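Local coordinates for protein UDP-glucose 6-dehydrogenase (Pyrobaculum islandicum, PDB 3VTF) that probably oxidises UDP-glucose to UDP-glucuronate with two molecules of NAD(+), and binds UDP-glucose in the crystal, at residues A[408-411]-A[412-415]; A[371-374]-A[375-378]. One frame throughout, in Å; residues are numbered along the deposited sequence.

Contact 1 of 2, residues A[408-411]-A[412-415]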
loop_
_atom_site.group_PDB
_atom_site.type_symbol
_atom_site.label_atom_id
_atom_site.label_comp_id
_atom_site.label_asym_id
_atom_site.label_seq_id
_atom_site.Cartn_x
_atom_site.Cartn_y
_atom_site.Cartn_z
ATOM N N THR A 408 9.249 21.265 4.818
ATOM C CA THR A 408 8.337 20.772 5.844
ATOM C C THR A 408 7.104 21.701 5.839
ATOM O O THR A 408 7.243 22.892 5.819
ATOM C CB THR A 408 8.960 20.933 7.238
ATOM O OG1 THR A 408 10.284 20.401 7.256
ATOM C CG2 THR A 408 8.111 20.220 8.339
ATOM N N ALA A 409 5.933 21.139 5.723
ATOM C CA ALA A 409 4.704 21.952 5.574
ATOM C C ALA A 409 4.257 22.422 6.964
ATOM O O ALA A 409 3.262 21.972 7.461
ATOM C CB ALA A 409 3.606 21.125 4.931
ATOM N N TRP A 410 5.036 23.306 7.603
ATOM C CA TRP A 410 4.571 23.937 8.877
ATOM C C TRP A 410 3.296 24.746 8.509
ATOM O O TRP A 410 3.344 25.447 7.510
ATOM C CB TRP A 410 5.643 24.880 9.386
ATOM C CG TRP A 410 6.737 24.120 10.070
ATOM C CD1 TRP A 410 7.955 23.666 9.550
ATOM C CD2 TRP A 410 6.713 23.700 11.475
ATOM N NE1 TRP A 410 8.655 22.991 10.504
ATOM C CE2 TRP A 410 7.944 22.981 11.702
ATOM C CE3 TRP A 410 5.812 23.888 12.536
ATOM C CZ2 TRP A 410 8.266 22.455 12.969
ATOM C CZ3 TRP A 410 6.141 23.378 13.806
ATOM C CH2 TRP A 410 7.347 22.678 14.011
ATOM N N PRO A 411 2.195 24.662 9.308
ATOM C CA PRO A 411 0.976 25.440 9.008
ATOM C C PRO A 411 1.258 26.925 8.777
ATOM O O PRO A 411 0.626 27.509 7.849
ATOM C CB PRO A 411 0.064 25.176 10.239
ATOM C CG PRO A 411 0.511 23.792 10.712
ATOM C CD PRO A 411 2.010 23.819 10.515
ATOM N N GLN A 412 2.224 27.530 9.493
ATOM C CA GLN A 412 2.479 28.942 9.207
ATOM C C GLN A 412 2.986 29.222 7.785
ATOM O O GLN A 412 3.029 30.384 7.309
ATOM C CB GLN A 412 3.440 29.555 10.223
ATOM C CG GLN A 412 4.914 29.170 10.119
ATOM C CD GLN A 412 5.671 29.523 11.418
ATOM O OE1 GLN A 412 5.304 29.024 12.496
ATOM N NE2 GLN A 412 6.712 30.362 11.329
ATOM N N TYR A 413 3.463 28.199 7.101
ATOM C CA TYR A 413 3.948 28.368 5.737
ATOM C C TYR A 413 2.827 28.618 4.718
ATOM O O TYR A 413 3.048 29.172 3.671
ATOM C CB TYR A 413 4.888 27.234 5.310
ATOM C CG TYR A 413 6.203 27.201 6.062
ATOM C CD1 TYR A 413 6.614 28.264 6.839
ATOM C CD2 TYR A 413 7.027 26.095 5.990
ATOM C CE1 TYR A 413 7.805 28.233 7.516
ATOM C CE2 TYR A 413 8.218 26.058 6.665
ATOM C CZ TYR A 413 8.595 27.120 7.424
ATOM O OH TYR A 413 9.775 27.066 8.082
ATOM N N GLU A 414 1.637 28.144 5.029
ATOM C CA GLU A 414 0.504 28.271 4.141
ATOM C C GLU A 414 0.072 29.725 3.937
ATOM O O GLU A 414 -0.591 30.046 2.976
ATOM C CB GLU A 414 -0.642 27.386 4.603
ATOM C CG GLU A 414 -0.549 25.970 4.071
ATOM C CD GLU A 414 -1.053 25.834 2.646
ATOM O OE1 GLU A 414 -1.140 26.854 1.901
ATOM O OE2 GLU A 414 -1.383 24.696 2.276
ATOM N N GLY A 415 0.415 30.576 4.882
ATOM C CA GLY A 415 0.022 31.960 4.846
ATOM C C GLY A 415 1.069 32.934 4.377
ATOM O O GLY A 415 0.887 34.124 4.533
#
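CB of Trp-410 lies over one face of the Tyr-413 ring, 3.9 Å from the ring centroid and almost on the ring normal, in a CH-pi contact. The indole continues from there in an offset edge-to-face pair: its five-membered ring turns an edge toward the tyrosine face, the planes at 71°, and Trp-410 CD1 comes 3.8 Å from Tyr-413 CE2. The rim of the phenol meets backbone, with Tyr-413 CD2 lying 3.2 Å from Thr-408 O, near the ring plane. In Tyr-413, CG stands opposite the carbonyl carbon (chi1 -67°), which brings the ring face against CB of the tryptophan three residues earlier. Two successive turns hold this fold-back. Tyr-413 N donates to Trp-410 O at 2.8 Å, and Glu-414 N to Pro-411 O at 3.1 Å. The loop lies between strands 403-406 and 422-425 of the UDP-binding domain, and Thr-408, bonded through OG1 to Ala-342 O, has its side chain about 6 Å from the bound UDP-glucose. Both aromatic residues are buried yet keep polar partners, Trp-410 NE1 on Asp-373 and Tyr-413 OH on His-372, so hydrogen bonds at their polar atoms add to the packing to fix both ring positions.

Contact 2 of 2, residues A[371-374]-A[375-378]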
loop_
_atom_site.group_PDB
_atom_site.type_symbol
_atom_site.label_atom_id
_atom_site.label_comp_id
_atom_site.label_asym_id
_atom_site.label_seq_id
_atom_site.Cartn_x
_atom_site.Cartn_y
_atom_site.Cartn_z
ATOM N N VAL A 371 18.041 29.265 5.937
ATOM C CA VAL A 371 17.076 28.291 6.422
ATOM C C VAL A 371 16.155 28.878 7.481
ATOM O O VAL A 371 16.514 29.817 8.157
ATOM C CB VAL A 371 17.768 27.037 7.001
ATOM C CG1 VAL A 371 18.723 26.440 5.994
ATOM C CG2 VAL A 371 18.470 27.361 8.302
ATOM N N HIS A 372 14.963 28.321 7.601
ATOM C CA HIS A 372 14.072 28.614 8.698
ATOM C C HIS A 372 13.338 27.389 9.156
ATOM O O HIS A 372 13.058 26.503 8.363
ATOM C CB HIS A 372 13.049 29.674 8.312
ATOM C CG HIS A 372 11.958 29.861 9.334
ATOM N ND1 HIS A 372 10.811 29.197 9.281
ATOM C CD2 HIS A 372 11.895 30.656 10.459
ATOM C CE1 HIS A 372 10.044 29.552 10.308
ATOM N NE2 HIS A 372 10.708 30.443 11.029
ATOM N N ASP A 373 13.014 27.324 10.440
ATOM C CA ASP A 373 12.031 26.375 10.947
ATOM C C ASP A 373 11.375 26.982 12.162
ATOM O O ASP A 373 12.035 27.637 12.924
ATOM C CB ASP A 373 12.688 25.041 11.314
ATOM C CG ASP A 373 11.684 23.958 11.615
ATOM O OD1 ASP A 373 11.337 23.202 10.706
ATOM O OD2 ASP A 373 11.225 23.874 12.753
ATOM N N PRO A 374 10.095 26.762 12.394
ATOM C CA PRO A 374 9.573 27.376 13.622
ATOM C C PRO A 374 10.130 26.776 14.923
ATOM O O PRO A 374 10.050 27.452 15.958
ATOM C CB PRO A 374 8.061 27.069 13.553
ATOM C CG PRO A 374 7.795 26.921 12.029
ATOM C CD PRO A 374 9.032 26.105 11.615
ATOM N N MET A 375 10.599 25.513 14.927
ATOM C CA MET A 375 11.132 24.924 16.163
ATOM C C MET A 375 12.543 24.355 16.067
ATOM O O MET A 375 13.266 24.341 17.041
ATOM C CB MET A 375 10.220 23.854 16.693
ATOM C CG MET A 375 8.855 24.366 17.078
ATOM S SD MET A 375 7.927 22.957 17.677
ATOM C CE MET A 375 8.712 22.782 19.311
ATOM N N ALA A 376 12.967 23.870 14.911
ATOM C CA ALA A 376 14.121 22.947 14.914
ATOM C C ALA A 376 15.449 23.628 14.654
ATOM O O ALA A 376 16.427 22.965 14.335
ATOM C CB ALA A 376 13.859 21.817 13.856
ATOM N N MET A 377 15.528 24.958 14.760
ATOM C CA MET A 377 16.735 25.605 14.200
ATOM C C MET A 377 17.926 25.356 15.098
ATOM O O MET A 377 19.045 25.255 14.624
ATOM C CB MET A 377 16.525 27.105 13.950
ATOM C CG MET A 377 15.603 27.368 12.745
ATOM S SD MET A 377 15.468 29.132 12.274
ATOM C CE MET A 377 17.025 29.180 11.532
ATOM N N GLU A 378 17.682 25.223 16.384
ATOM C CA GLU A 378 18.799 24.977 17.331
ATOM C C GLU A 378 19.342 23.585 17.057
ATOM O O GLU A 378 20.559 23.388 16.857
ATOM C CB GLU A 378 18.365 25.122 18.811
ATOM C CG GLU A 378 18.603 26.534 19.393
ATOM C CD GLU A 378 19.809 27.355 18.805
ATOM O OE1 GLU A 378 20.989 27.154 19.207
ATOM O OE2 GLU A 378 19.581 28.264 17.950
HETATM O O HOH W 1 13.825 27.010 15.304
#
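Asp-373 points its carboxylate at the amides of the turn, while Met-377 folds back along the strand end, in the strand-to-helix turn of the beta-alpha-beta unit formed by strand 368-372, helix 377-384 and strand 389-390. With its CG anti to the backbone N (chi1 -170°), the aspartate carboxylate is carried to the turn, where Asp-373 OD2 accepts two amides: Met-375 N at 2.8 Å, on the anti side and 20° out of the carboxylate plane, and Ala-376 N, also at 2.8 Å, from above that plane. The other oxygen, OD1, accepts from the amides of Leu-341 and Ala-342 and from Trp-410 NE1, so the buried carboxylate is gripped at both oxygens. An alanine here would lose both oxygens, and would probably free the turn at Met-375 and Ala-376 to shift and leave the Trp-410 indole N-H without its mate. Met-377 bends at its last torsion (chi3 75°), bringing its methyl CE to 4.0 Å from Val-371 CG2, the two side chains running past one another in opposite senses. Met-377 SD lies obliquely to the His-372 ring, 5.0 Å from its centroid, and takes a weak hydrogen bond from Asp-373 N. A water bridges the two segments' backbones, donating to Asp-373 O at 3.0 Å and accepting from Met-377 N at 2.7 Å.

From the N terminus, contact 2 comes first: it rounds the bend from strand 368-372 into helix 377-384. The chain then passes through strand 389-390, helix 394-400 and strand 403-406 before contact 1 turns the loop that leads on to strand 422-425. The two are in series, neither enclosing nor crossing the other, yet they touch in space. Two side-chain hydrogen bonds, from the indole and the phenol of contact 1 to the acid and the imidazole of contact 2, join them, and Trp-410 CE2 packs 3.3 Å from Pro-374 CD. Together they join loops following two strands of the parallel sheet in the UDP-binding domain, strands separated in that sheet by 335-339.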